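PDB 3EFY: Cif (Cell cycle inhibiting factor) from Escherichia coli, which deamidates a specific glutamine of host NEDD8, which blocks cullin-RING ubiquitin ligases and so inhibits the host cell cycle. Local coordinates for residues 27-32 and 56-61; 44-49 and 70-75; 66-71 and 118-123. All blocks are in the same frame, centred on the assembly; numbering follows the deposited sequence.

Interaction 1 of 3, residues 27-32 and 56-61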
ATOM      1  N   PHE A  27       4.398   7.441  -8.570  1.00 26.56           N
ATOM      2  CA  PHE A  27       4.498   6.080  -9.072  1.00 24.99           C
ATOM      3  C   PHE A  27       3.730   5.134  -8.161  1.00 23.13           C
ATOM      4  O   PHE A  27       3.987   5.046  -6.941  1.00 22.99           O
ATOM      5  CB  PHE A  27       5.934   5.558  -9.188  1.00 25.17           C
ATOM      6  CG  PHE A  27       5.990   4.176  -9.721  1.00 25.01           C
ATOM      7  CD1 PHE A  27       5.767   3.932 -11.071  1.00 26.43           C
ATOM      8  CD2 PHE A  27       6.183   3.092  -8.893  1.00 24.74           C
ATOM      9  CE1 PHE A  27       5.778   2.641 -11.579  1.00 27.05           C
ATOM     10  CE2 PHE A  27       6.191   1.802  -9.396  1.00 25.73           C
ATOM     11  CZ  PHE A  27       5.981   1.570 -10.756  1.00 26.03           C
ATOM     12  N   SER A  28       2.794   4.420  -8.771  1.00 21.77           N
ATOM     13  CA  SER A  28       2.097   3.337  -8.088  1.00 21.52           C
ATOM     14  C   SER A  28       2.218   2.064  -8.932  1.00 21.16           C
ATOM     15  O   SER A  28       1.750   1.991 -10.066  1.00 22.71           O
ATOM     16  CB  SER A  28       0.611   3.649  -7.844  1.00 22.69           C
ATOM     17  OG  SER A  28       0.496   4.748  -6.974  1.00 24.87           O
ATOM     18  N   TYR A  29       2.849   1.063  -8.354  1.00 19.61           N
ATOM     19  CA  TYR A  29       3.020  -0.240  -8.966  1.00 19.28           C
ATOM     20  C   TYR A  29       1.651  -0.882  -9.242  1.00 19.44           C
ATOM     21  O   TYR A  29       0.780  -0.845  -8.394  1.00 19.97           O
ATOM     22  CB  TYR A  29       3.817  -1.148  -8.005  1.00 19.46           C
ATOM     23  CG  TYR A  29       3.945  -2.587  -8.431  1.00 18.87           C
ATOM     24  CD1 TYR A  29       4.930  -2.983  -9.338  1.00 17.33           C
ATOM     25  CD2 TYR A  29       3.045  -3.540  -7.997  1.00 19.88           C
ATOM     26  CE1 TYR A  29       5.038  -4.315  -9.739  1.00 17.40           C
ATOM     27  CE2 TYR A  29       3.136  -4.843  -8.436  1.00 18.69           C
ATOM     28  CZ  TYR A  29       4.119  -5.215  -9.299  1.00 19.70           C
ATOM     29  OH  TYR A  29       4.231  -6.518  -9.719  1.00 20.71           O
ATOM     30  N   CYS A  30       1.503  -1.465 -10.431  1.00 20.14           N
ATOM     31  CA  CYS A  30       0.305  -2.172 -10.787  1.00 21.70           C
ATOM     32  C   CYS A  30       0.714  -3.414 -11.608  1.00 21.36           C
ATOM     33  O   CYS A  30       1.021  -3.328 -12.786  1.00 21.61           O
ATOM     34  CB  CYS A  30      -0.622  -1.247 -11.560  1.00 21.91           C
ATOM     35  SG  CYS A  30      -2.176  -2.041 -12.001  1.00 27.05           S
ATOM     36  N   PHE A  31       0.692  -4.567 -10.948  1.00 21.44           N
ATOM     37  CA  PHE A  31       1.164  -5.819 -11.519  1.00 21.19           C
ATOM     38  C   PHE A  31       0.754  -6.054 -12.969  1.00 21.43           C
ATOM     39  O   PHE A  31       1.576  -6.382 -13.810  1.00 21.14           O
ATOM     40  CB  PHE A  31       0.690  -6.990 -10.646  1.00 21.66           C
ATOM     41  CG  PHE A  31       0.924  -8.321 -11.264  1.00 23.51           C
ATOM     42  CD1 PHE A  31       2.217  -8.839 -11.403  1.00 20.74           C
ATOM     43  CD2 PHE A  31      -0.137  -9.054 -11.740  1.00 26.01           C
ATOM     44  CE1 PHE A  31       2.433 -10.043 -11.982  1.00 21.80           C
ATOM     45  CE2 PHE A  31       0.074 -10.291 -12.317  1.00 25.39           C
ATOM     46  CZ  PHE A  31       1.361 -10.790 -12.453  1.00 23.42           C
ATOM     47  N   GLU A  32      -0.536  -5.894 -13.257  1.00 23.11           N
ATOM     48  CA  GLU A  32      -1.035  -6.197 -14.576  1.00 24.39           C
ATOM     49  C   GLU A  32      -0.467  -5.352 -15.692  1.00 24.09           C
ATOM     50  O   GLU A  32      -0.438  -5.805 -16.859  1.00 24.74           O
ATOM     51  CB  GLU A  32      -2.559  -6.138 -14.595  1.00 26.07           C
ATOM     52  CG  GLU A  32      -3.199  -7.248 -13.792  1.00 31.82           C
ATOM     53  CD  GLU A  32      -3.017  -8.653 -14.372  1.00 41.38           C
ATOM     54  OE1 GLU A  32      -2.630  -8.814 -15.559  1.00 44.82           O
ATOM     55  OE2 GLU A  32      -3.313  -9.625 -13.616  1.00 49.31           O
ATOM     56  N   VAL A  56      14.515  -5.086  -6.792  1.00 18.97           N
ATOM     57  CA  VAL A  56      13.532  -6.103  -6.388  1.00 18.85           C
ATOM     58  C   VAL A  56      13.026  -6.828  -7.629  1.00 18.91           C
ATOM     59  O   VAL A  56      12.733  -6.190  -8.661  1.00 17.51           O
ATOM     60  CB  VAL A  56      12.426  -5.437  -5.543  1.00 20.19           C
ATOM     61  CG1 VAL A  56      11.652  -4.283  -6.241  1.00 20.07           C
ATOM     62  CG2 VAL A  56      11.531  -6.468  -5.026  1.00 23.75           C
ATOM     63  N   LEU A  57      12.937  -8.144  -7.529  1.00 17.66           N
ATOM     64  CA  LEU A  57      12.551  -9.030  -8.583  1.00 17.24           C
ATOM     65  C   LEU A  57      11.292  -9.780  -8.194  1.00 18.33           C
ATOM     66  O   LEU A  57      11.288 -10.548  -7.188  1.00 18.41           O
ATOM     67  CB  LEU A  57      13.670 -10.018  -8.870  1.00 17.09           C
ATOM     68  CG  LEU A  57      13.478 -11.077  -9.917  1.00 18.63           C
ATOM     69  CD1 LEU A  57      13.488 -10.465 -11.348  1.00 19.19           C
ATOM     70  CD2 LEU A  57      14.616 -12.124  -9.813  1.00 21.25           C
ATOM     71  N   ARG A  58      10.217  -9.563  -8.978  1.00 17.19           N
ATOM     72  CA  ARG A  58       8.989 -10.353  -8.779  1.00 16.22           C
ATOM     73  C   ARG A  58       9.023 -11.563  -9.687  1.00 16.35           C
ATOM     74  O   ARG A  58       9.239 -11.431 -10.891  1.00 17.80           O
ATOM     75  CB  ARG A  58       7.730  -9.530  -9.077  1.00 16.33           C
ATOM     76  CG  ARG A  58       6.471 -10.283  -8.656  1.00 16.60           C
ATOM     77  CD  ARG A  58       5.267  -9.651  -9.299  1.00 17.32           C
ATOM     78  NE  ARG A  58       3.999 -10.215  -8.823  1.00 18.84           N
ATOM     79  CZ  ARG A  58       3.526 -11.424  -9.123  1.00 19.05           C
ATOM     80  NH1 ARG A  58       4.213 -12.260  -9.881  1.00 19.09           N
ATOM     81  NH2 ARG A  58       2.348 -11.810  -8.633  1.00 19.57           N
ATOM     82  N   VAL A  59       8.897 -12.759  -9.109  1.00 16.30           N
ATOM     83  CA  VAL A  59       8.935 -13.995  -9.829  1.00 16.57           C
ATOM     84  C   VAL A  59       7.572 -14.669  -9.917  1.00 17.65           C
ATOM     85  O   VAL A  59       6.955 -14.950  -8.901  1.00 18.46           O
ATOM     86  CB  VAL A  59       9.870 -15.036  -9.141  1.00 17.07           C
ATOM     87  CG1 VAL A  59      10.020 -16.275 -10.026  1.00 16.30           C
ATOM     88  CG2 VAL A  59      11.257 -14.363  -8.817  1.00 17.05           C
ATOM     89  N   ASN A  60       7.156 -14.944 -11.139  1.00 18.99           N
ATOM     90  CA  ASN A  60       5.936 -15.743 -11.422  1.00 19.52           C
ATOM     91  C   ASN A  60       6.471 -17.074 -11.932  1.00 20.26           C
ATOM     92  O   ASN A  60       6.969 -17.184 -13.059  1.00 20.28           O
ATOM     93  CB  ASN A  60       5.086 -14.991 -12.464  1.00 19.82           C
ATOM     94  CG  ASN A  60       3.615 -15.044 -12.209  1.00 25.82           C
ATOM     95  OD1 ASN A  60       2.862 -15.254 -13.200  1.00 38.51           O
ATOM     96  ND2 ASN A  60       3.129 -14.791 -10.979  1.00 21.65           N
ATOM     97  N   ASP A  61       6.506 -18.060 -11.032  1.00 20.04           N
ATOM     98  CA  ASP A  61       7.102 -19.349 -11.284  1.00 20.79           C
ATOM     99  C   ASP A  61       6.006 -20.350 -11.649  1.00 22.57           C
ATOM    100  O   ASP A  61       5.376 -20.923 -10.792  1.00 22.40           O
ATOM    101  CB  ASP A  61       7.881 -19.746 -10.017  1.00 19.91           C
ATOM    102  CG  ASP A  61       8.702 -21.003 -10.131  1.00 22.68           C
ATOM    103  OD1 ASP A  61       8.430 -21.867 -10.983  1.00 21.63           O
ATOM    104  OD2 ASP A  61       9.649 -21.120  -9.281  1.00 21.77           O
TER
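Phe31 and Tyr29 close round the long side chain of Arg58 in a buried aromatic-arginine contact. It joins the loop 27-32, between helices 10-22 and 39-47, to strand 54-61 of the central sheet. Arg58 runs out from the strand extended as far as NE, with CG anti to the backbone N (chi1 -171°). That reach carries its guanidinium to the loop. There the group lies obliquely over the Phe31 ring, and the two planes are 32° apart. Phe31 CE1 sits over the middle of the guanidinium, 3.4 Å from Arg58 CZ. Arg58 NE is equally near Phe31 CD1, at 3.4 Å. Seen from the ring, Arg58 NH2 stands above one face but is offset toward the rim.

Tyr29 comes in at the aliphatic part of the arginine. Its OH is 3.3 Å from Arg58 CD. The same OH lies at the edge of the Phe31 ring, near its plane. The planes of the Tyr29 ring and the guanidinium are nearly parallel (13° apart), though the two side chains cross at about a right angle.

The setting is consistent with a papain-like cysteine enzyme fold, where the helix that starts with the active-site cysteine packs on an antiparallel sheet. This chain is the C-terminal part of the protein and carries the catalytic residues. Asn15 of that helix, 10-22, takes a hydrogen bond from Arg58 NE through its OD1. The Arg58 side chain is about 7 Å from that of Cys10. Gln162, on the neighbouring strand 159-166, ties the two loop residues together: its OE1 bonds Tyr29 OH and its NE2 bonds Phe31 O. Tyr29 O accepts a hydrogen bond from Ser28 OG of the second subunit.

Interaction 2 of 3, residues 44-49 and 70-75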
ATOM      1  N   GLU A  44      20.562 -11.910 -18.751  1.00 22.65           N
ATOM      2  CA  GLU A  44      21.360 -10.783 -19.305  1.00 24.15           C
ATOM      3  C   GLU A  44      21.408  -9.626 -18.365  1.00 23.80           C
ATOM      4  O   GLU A  44      22.496  -9.072 -18.143  1.00 23.37           O
ATOM      5  CB  GLU A  44      20.892 -10.368 -20.703  1.00 24.65           C
ATOM      6  CG  GLU A  44      21.070 -11.454 -21.735  1.00 31.72           C
ATOM      7  CD  GLU A  44      22.519 -11.669 -22.080  1.00 40.32           C
ATOM      8  OE1 GLU A  44      23.262 -10.659 -22.237  1.00 47.59           O
ATOM      9  OE2 GLU A  44      22.921 -12.846 -22.169  1.00 48.69           O
ATOM     10  N   ARG A  45      20.258  -9.231 -17.774  1.00 21.99           N
ATOM     11  CA  ARG A  45      20.234  -8.107 -16.863  1.00 21.96           C
ATOM     12  C   ARG A  45      21.129  -8.400 -15.644  1.00 23.36           C
ATOM     13  O   ARG A  45      21.778  -7.505 -15.115  1.00 24.25           O
ATOM     14  CB  ARG A  45      18.807  -7.775 -16.440  1.00 21.61           C
ATOM     15  CG  ARG A  45      17.939  -7.116 -17.552  1.00 21.00           C
ATOM     16  CD  ARG A  45      18.390  -5.616 -17.858  1.00 20.87           C
ATOM     17  NE  ARG A  45      18.348  -4.791 -16.670  1.00 22.07           N
ATOM     18  CZ  ARG A  45      17.237  -4.272 -16.132  1.00 21.37           C
ATOM     19  NH1 ARG A  45      16.042  -4.473 -16.702  1.00 21.17           N
ATOM     20  NH2 ARG A  45      17.297  -3.612 -15.006  1.00 24.07           N
ATOM     21  N   LEU A  46      21.085  -9.639 -15.137  1.00 23.35           N
ATOM     22  CA  LEU A  46      21.836  -9.927 -13.912  1.00 24.70           C
ATOM     23  C   LEU A  46      23.348  -9.870 -14.198  1.00 25.58           C
ATOM     24  O   LEU A  46      24.123  -9.430 -13.327  1.00 26.21           O
ATOM     25  CB  LEU A  46      21.413 -11.275 -13.336  1.00 25.17           C
ATOM     26  CG  LEU A  46      19.983 -11.344 -12.780  1.00 27.05           C
ATOM     27  CD1 LEU A  46      19.663 -12.779 -12.378  1.00 32.56           C
ATOM     28  CD2 LEU A  46      19.707 -10.336 -11.647  1.00 33.77           C
ATOM     29  N   SER A  47      23.731 -10.230 -15.406  1.00 26.16           N
ATOM     30  CA  SER A  47      25.147 -10.233 -15.818  1.00 29.10           C
ATOM     31  C   SER A  47      25.764  -8.858 -15.788  1.00 28.82           C
ATOM     32  O   SER A  47      26.999  -8.731 -15.531  1.00 30.26           O
ATOM     33  CB  SER A  47      25.311 -10.858 -17.200  1.00 29.72           C
ATOM     34  OG  SER A  47      24.972 -12.237 -17.153  1.00 36.85           O
ATOM     35  N   CYS A  48      24.948  -7.826 -16.011  1.00 27.46           N
ATOM     36  CA  CYS A  48      25.390  -6.423 -16.003  1.00 27.55           C
ATOM     37  C   CYS A  48      24.756  -5.549 -14.923  1.00 26.84           C
ATOM     38  O   CYS A  48      24.791  -4.307 -14.991  1.00 28.01           O
ATOM     39  CB  CYS A  48      25.195  -5.815 -17.380  1.00 28.05           C
ATOM     40  SG  CYS A  48      23.497  -5.680 -17.915  1.00 29.89           S
ATOM     41  N   MET A  49      24.225  -6.176 -13.866  1.00 24.47           N
ATOM     42  CA  MET A  49      23.530  -5.445 -12.824  1.00 25.10           C
ATOM     43  C   MET A  49      24.454  -4.560 -12.003  1.00 24.73           C
ATOM     44  O   MET A  49      25.436  -5.053 -11.465  1.00 26.66           O
ATOM     45  CB  MET A  49      22.813  -6.414 -11.870  1.00 25.03           C
ATOM     46  CG  MET A  49      22.067  -5.731 -10.794  1.00 25.92           C
ATOM     47  SD  MET A  49      20.921  -6.907  -9.951  1.00 29.45           S
ATOM     48  CE  MET A  49      19.535  -6.760 -11.069  1.00 27.33           C
ATOM     49  N   VAL A  70      12.427 -11.627  -4.839  1.00 16.54           N
ATOM     50  CA  VAL A  70      13.862 -11.705  -4.544  1.00 16.95           C
ATOM     51  C   VAL A  70      14.360 -10.266  -4.451  1.00 17.26           C
ATOM     52  O   VAL A  70      14.160  -9.461  -5.378  1.00 18.45           O
ATOM     53  CB  VAL A  70      14.590 -12.456  -5.584  1.00 17.11           C
ATOM     54  CG1 VAL A  70      16.122 -12.486  -5.253  1.00 20.05           C
ATOM     55  CG2 VAL A  70      14.065 -13.890  -5.693  1.00 18.96           C
ATOM     56  N   ASP A  71      14.900  -9.946  -3.277  1.00 17.74           N
ATOM     57  CA  ASP A  71      15.396  -8.597  -2.933  1.00 18.08           C
ATOM     58  C   ASP A  71      16.926  -8.713  -3.113  1.00 19.10           C
ATOM     59  O   ASP A  71      17.572  -9.560  -2.445  1.00 19.24           O
ATOM     60  CB  ASP A  71      14.952  -8.268  -1.514  1.00 19.57           C
ATOM     61  CG  ASP A  71      15.509  -6.948  -0.961  1.00 17.74           C
ATOM     62  OD1 ASP A  71      16.283  -6.271  -1.671  1.00 19.38           O
ATOM     63  OD2 ASP A  71      15.143  -6.586   0.189  1.00 20.99           O
ATOM     64  N   ILE A  72      17.486  -7.840  -3.973  1.00 19.59           N
ATOM     65  CA  ILE A  72      18.896  -7.798  -4.290  1.00 20.19           C
ATOM     66  C   ILE A  72      19.494  -6.455  -3.811  1.00 20.61           C
ATOM     67  O   ILE A  72      19.471  -5.482  -4.540  1.00 20.97           O
ATOM     68  CB  ILE A  72      19.171  -8.026  -5.772  1.00 20.25           C
ATOM     69  CG1 ILE A  72      18.507  -9.313  -6.294  1.00 21.17           C
ATOM     70  CG2 ILE A  72      20.702  -8.094  -6.045  1.00 21.42           C
ATOM     71  CD1 ILE A  72      18.378  -9.354  -7.787  1.00 22.47           C
ATOM     72  N   PRO A  73      20.020  -6.416  -2.579  1.00 22.47           N
ATOM     73  CA  PRO A  73      20.594  -5.143  -2.127  1.00 21.58           C
ATOM     74  C   PRO A  73      21.849  -4.753  -2.913  1.00 21.11           C
ATOM     75  O   PRO A  73      22.403  -5.550  -3.673  1.00 20.37           O
ATOM     76  CB  PRO A  73      20.965  -5.423  -0.679  1.00 22.58           C
ATOM     77  CG  PRO A  73      19.981  -6.514  -0.262  1.00 23.55           C
ATOM     78  CD  PRO A  73      19.912  -7.375  -1.450  1.00 23.27           C
ATOM     79  N   LYS A  74      22.254  -3.504  -2.695  1.00 22.83           N
ATOM     80  CA  LYS A  74      23.589  -3.077  -3.146  1.00 25.02           C
ATOM     81  C   LYS A  74      24.623  -4.114  -2.693  1.00 24.92           C
ATOM     82  O   LYS A  74      24.631  -4.565  -1.543  1.00 25.86           O
ATOM     83  CB  LYS A  74      23.927  -1.716  -2.538  1.00 26.22           C
ATOM     84  CG  LYS A  74      23.034  -0.604  -3.014  1.00 30.20           C
ATOM     85  CD  LYS A  74      23.425   0.745  -2.447  1.00 32.87           C
ATOM     86  CE  LYS A  74      22.493   1.826  -2.971  1.00 36.45           C
ATOM     87  NZ  LYS A  74      22.764   3.181  -2.344  1.00 41.44           N
ATOM     88  N   GLY A  75      25.508  -4.486  -3.595  1.00 25.64           N
ATOM     89  CA  GLY A  75      26.582  -5.388  -3.302  1.00 26.20           C
ATOM     90  C   GLY A  75      27.358  -5.844  -4.515  1.00 26.34           C
ATOM     91  O   GLY A  75      26.957  -5.654  -5.653  1.00 25.32           O
TER
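The carboxylate of Asp71, the residue just before Ile72 on strand 66-72, is gripped by two tyrosine hydroxyls: OD2 is hydrogen-bonded to Tyr85 OH and OD1 to Tyr166 OH. Ile72 itself meets Leu46 and Met49, and that contact is apolar. Ile72 points toward the helix and offers two of its methyls. CD1 meets Leu46 CD2 at 4.2 Å, a methyl-to-methyl touch. Both CG2 and CD1 of Ile72 approach Met49 SD, and CG2 is 4.1 Å from it. The methionine is extended from the backbone as far as its sulfur, which brings SD to the isoleucine. The bend at the last torsion (chi3 -85°) only turns the terminal methyl aside. The contact is small, at 92 Å² over both sides, and it lies away from the active site. It joins the end of strand 66-72 to the last turn of helix 39-47 and the loop that follows. Leu46 also touches Cys117 and Ile72 touches Leu113, both on helix 113-124, while Met49 leans on Leu163 of strand 159-166.

Interaction 3 of 3, residues 66-71 and 118-123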
ATOM      1  N   HIS A  66       3.920 -20.856  -8.228  1.00 22.18           N
ATOM      2  CA  HIS A  66       4.164 -20.083  -7.056  1.00 20.91           C
ATOM      3  C   HIS A  66       4.717 -18.694  -7.482  1.00 18.90           C
ATOM      4  O   HIS A  66       5.260 -18.587  -8.557  1.00 23.60           O
ATOM      5  CB  HIS A  66       5.217 -20.838  -6.246  1.00 21.60           C
ATOM      6  CG  HIS A  66       5.463 -20.248  -4.909  1.00 22.35           C
ATOM      7  ND1 HIS A  66       4.452 -19.670  -4.175  1.00 24.04           N
ATOM      8  CD2 HIS A  66       6.591 -20.158  -4.151  1.00 23.47           C
ATOM      9  CE1 HIS A  66       4.973 -19.184  -3.063  1.00 21.32           C
ATOM     10  NE2 HIS A  66       6.251 -19.515  -2.996  1.00 19.65           N
ATOM     11  N   ALA A  67       4.400 -17.672  -6.727  1.00 19.34           N
ATOM     12  CA  ALA A  67       4.990 -16.332  -6.931  1.00 18.30           C
ATOM     13  C   ALA A  67       5.703 -15.868  -5.673  1.00 18.63           C
ATOM     14  O   ALA A  67       5.304 -16.186  -4.554  1.00 17.93           O
ATOM     15  CB  ALA A  67       3.899 -15.316  -7.317  1.00 20.02           C
ATOM     16  N   TYR A  68       6.753 -15.051  -5.836  1.00 16.74           N
ATOM     17  CA  TYR A  68       7.580 -14.665  -4.698  1.00 16.40           C
ATOM     18  C   TYR A  68       8.514 -13.518  -5.104  1.00 16.94           C
ATOM     19  O   TYR A  68       8.607 -13.214  -6.282  1.00 17.54           O
ATOM     20  CB  TYR A  68       8.379 -15.874  -4.155  1.00 16.57           C
ATOM     21  CG  TYR A  68       9.052 -16.712  -5.164  1.00 15.07           C
ATOM     22  CD1 TYR A  68      10.367 -16.454  -5.570  1.00 17.23           C
ATOM     23  CD2 TYR A  68       8.405 -17.777  -5.833  1.00 17.75           C
ATOM     24  CE1 TYR A  68      11.001 -17.261  -6.518  1.00 17.52           C
ATOM     25  CE2 TYR A  68       9.015 -18.504  -6.776  1.00 17.45           C
ATOM     26  CZ  TYR A  68      10.317 -18.266  -7.160  1.00 16.17           C
ATOM     27  OH  TYR A  68      10.909 -19.077  -8.111  1.00 19.00           O
ATOM     28  N   ILE A  69       9.188 -12.933  -4.123  1.00 16.19           N
ATOM     29  CA  ILE A  69      10.035 -11.720  -4.330  1.00 16.59           C
ATOM     30  C   ILE A  69      11.481 -12.075  -4.005  1.00 17.33           C
ATOM     31  O   ILE A  69      11.733 -12.706  -2.977  1.00 17.19           O
ATOM     32  CB  ILE A  69       9.600 -10.605  -3.438  1.00 16.50           C
ATOM     33  CG1 ILE A  69       8.119 -10.192  -3.634  1.00 19.42           C
ATOM     34  CG2 ILE A  69      10.515  -9.379  -3.668  1.00 17.86           C
ATOM     35  CD1 ILE A  69       7.774  -9.842  -5.067  1.00 20.50           C
ATOM     36  N   VAL A  70      12.427 -11.627  -4.839  1.00 16.54           N
ATOM     37  CA  VAL A  70      13.862 -11.705  -4.544  1.00 16.95           C
ATOM     38  C   VAL A  70      14.360 -10.266  -4.451  1.00 17.26           C
ATOM     39  O   VAL A  70      14.160  -9.461  -5.378  1.00 18.45           O
ATOM     40  CB  VAL A  70      14.590 -12.456  -5.584  1.00 17.11           C
ATOM     41  CG1 VAL A  70      16.122 -12.486  -5.253  1.00 20.05           C
ATOM     42  CG2 VAL A  70      14.065 -13.890  -5.693  1.00 18.96           C
ATOM     43  N   ASP A  71      14.900  -9.946  -3.277  1.00 17.74           N
ATOM     44  CA  ASP A  71      15.396  -8.597  -2.933  1.00 18.08           C
ATOM     45  C   ASP A  71      16.926  -8.713  -3.113  1.00 19.10           C
ATOM     46  O   ASP A  71      17.572  -9.560  -2.445  1.00 19.24           O
ATOM     47  CB  ASP A  71      14.952  -8.268  -1.514  1.00 19.57           C
ATOM     48  CG  ASP A  71      15.509  -6.948  -0.961  1.00 17.74           C
ATOM     49  OD1 ASP A  71      16.283  -6.271  -1.671  1.00 19.38           O
ATOM     50  OD2 ASP A  71      15.143  -6.586   0.189  1.00 20.99           O
ATOM     51  N   ASN A 118      20.446 -20.461 -10.153  1.00 24.43           N
ATOM     52  CA  ASN A 118      20.681 -21.832 -10.551  1.00 24.49           C
ATOM     53  C   ASN A 118      19.362 -22.591 -10.524  1.00 23.04           C
ATOM     54  O   ASN A 118      19.068 -23.358 -11.443  1.00 23.46           O
ATOM     55  CB  ASN A 118      21.667 -22.507  -9.617  1.00 25.72           C
ATOM     56  CG  ASN A 118      21.886 -23.994  -9.973  1.00 31.12           C
ATOM     57  OD1 ASN A 118      21.412 -24.902  -9.274  1.00 35.58           O
ATOM     58  ND2 ASN A 118      22.578 -24.243 -11.089  1.00 36.19           N
ATOM     59  N   TYR A 119      18.552 -22.343  -9.499  1.00 21.88           N
ATOM     60  CA  TYR A 119      17.208 -22.953  -9.434  1.00 22.47           C
ATOM     61  C   TYR A 119      16.368 -22.602 -10.676  1.00 21.98           C
ATOM     62  O   TYR A 119      15.754 -23.475 -11.311  1.00 22.75           O
ATOM     63  CB  TYR A 119      16.463 -22.598  -8.082  1.00 21.35           C
ATOM     64  CG  TYR A 119      14.995 -22.793  -8.193  1.00 21.27           C
ATOM     65  CD1 TYR A 119      14.442 -24.069  -8.175  1.00 21.92           C
ATOM     66  CD2 TYR A 119      14.149 -21.713  -8.486  1.00 21.77           C
ATOM     67  CE1 TYR A 119      13.109 -24.267  -8.390  1.00 21.78           C
ATOM     68  CE2 TYR A 119      12.801 -21.896  -8.676  1.00 20.21           C
ATOM     69  CZ  TYR A 119      12.281 -23.176  -8.627  1.00 23.12           C
ATOM     70  OH  TYR A 119      10.968 -23.404  -8.866  1.00 23.37           O
ATOM     71  N   PHE A 120      16.317 -21.315 -11.063  1.00 21.73           N
ATOM     72  CA  PHE A 120      15.547 -20.924 -12.243  1.00 21.57           C
ATOM     73  C   PHE A 120      16.020 -21.715 -13.465  1.00 22.97           C
ATOM     74  O   PHE A 120      15.220 -22.231 -14.269  1.00 23.28           O
ATOM     75  CB  PHE A 120      15.716 -19.422 -12.581  1.00 21.96           C
ATOM     76  CG  PHE A 120      15.237 -18.455 -11.526  1.00 21.75           C
ATOM     77  CD1 PHE A 120      14.206 -18.724 -10.682  1.00 21.05           C
ATOM     78  CD2 PHE A 120      15.833 -17.207 -11.443  1.00 21.29           C
ATOM     79  CE1 PHE A 120      13.829 -17.821  -9.746  1.00 20.12           C
ATOM     80  CE2 PHE A 120      15.441 -16.302 -10.552  1.00 21.13           C
ATOM     81  CZ  PHE A 120      14.447 -16.581  -9.684  1.00 19.92           C
ATOM     82  N   SER A 121      17.338 -21.808 -13.594  1.00 23.21           N
ATOM     83  CA  SER A 121      17.924 -22.497 -14.734  1.00 25.85           C
ATOM     84  C   SER A 121      17.538 -23.985 -14.757  1.00 26.73           C
ATOM     85  O   SER A 121      17.094 -24.494 -15.771  1.00 28.62           O
ATOM     86  CB  SER A 121      19.442 -22.334 -14.740  1.00 27.45           C
ATOM     87  OG  SER A 121      19.932 -22.926 -15.931  1.00 30.44           O
ATOM     88  N   CYS A 122      17.673 -24.651 -13.626  1.00 27.12           N
ATOM     89  CA  CYS A 122      17.283 -26.069 -13.517  1.00 28.35           C
ATOM     90  C   CYS A 122      15.798 -26.291 -13.798  1.00 28.38           C
ATOM     91  O   CYS A 122      15.441 -27.139 -14.605  1.00 29.05           O
ATOM     92  CB  CYS A 122      17.621 -26.616 -12.135  1.00 28.08           C
ATOM     93  SG  CYS A 122      19.374 -26.742 -11.809  1.00 34.71           S
ATOM     94  N   MET A 123      14.916 -25.519 -13.158  1.00 27.22           N
ATOM     95  CA  MET A 123      13.484 -25.685 -13.354  1.00 28.67           C
ATOM     96  C   MET A 123      13.066 -25.395 -14.794  1.00 29.47           C
ATOM     97  O   MET A 123      12.192 -26.065 -15.348  1.00 29.89           O
ATOM     98  CB  MET A 123      12.712 -24.813 -12.349  1.00 27.59           C
ATOM     99  CG  MET A 123      11.229 -24.888 -12.380  1.00 31.08           C
ATOM    100  SD  MET A 123      10.653 -26.533 -11.814  1.00 38.48           S
ATOM    101  CE  MET A 123      11.935 -26.883 -10.665  1.00 31.58           C
TER
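Tyr68 OH meets the rims of two aromatic rings on helix 113-124. Tyr119 CE2 is 3.4 Å from it, and Phe120 CE1 is 3.6 Å away. In both cases the oxygen lies at the ring edge, near the ring plane, where the C-H groups point. The rings of Tyr68 and Phe120 also touch: Tyr68 CE1 is 4.3 Å from Phe120 CE1. Those two side chains run past each other in opposite directions. The strand residue reaches the helix because its CG sits between the backbone N and the carbonyl carbon (chi1 46°). Phe120 does not start out aimed at the strand; its ring swings in, with CG beside the backbone N (chi1 -62°).

The next shell fixes both tyrosine ends. Asp61 OD2, at the end of strand 54-61, is hydrogen-bonded by Tyr68 OH and by Tyr119 OH. The other carboxylate oxygen, OD1, accepts from Leu64 N. Phe137 of helix 130-137 packs edge-to-face with the rings of both tyrosines. Phe120 makes edge-to-face pairs with Phe159 and Phe161 of strand 159-166. Helix 113-124 is thus seated on the sheet through a cluster of aromatic rings.

Two residues before Tyr68 lies His66, an active-site residue, whose NE2 is hydrogen-bonded to Gln86 OE1. With Cys10 these residues make up a Cys-His-Gln triad. The side chain of Tyr68 is about 4 Å from that of Gln86, so the aromatic cluster borders the catalytic residues.

The polar ends in this buried contact are paired. Two hydroxyls on one oxygen and a backbone N-H on the other would be expected to stabilise Asp61 as a carboxylate, and to limit how far either tyrosine ring can shift.

How the interactions relate
All three contacts reach the same antiparallel sheet, through the neighbouring strands 54-61 and 66-72. The strands of interactions 1 and 2 are joined by a probable backbone hydrogen bond, Leu57 N to Val70 O, 2.8 Å; the centres of the two contacts are 16 Å apart. Interaction 3 meets interaction 1 through Asp61, whose OD2 is 2.7 Å from Tyr68 OH and 2.7 Å from Tyr119 OH. Interactions 2 and 3 share Val70 and Asp71, with centres 14 Å apart. Two contacts lie close to the active site: segment 66-71 of interaction 3 holds His66, and the side chains of Arg58 and Tyr68 are each about 7 Å from that of Cys10. Interaction 2 lies away from it.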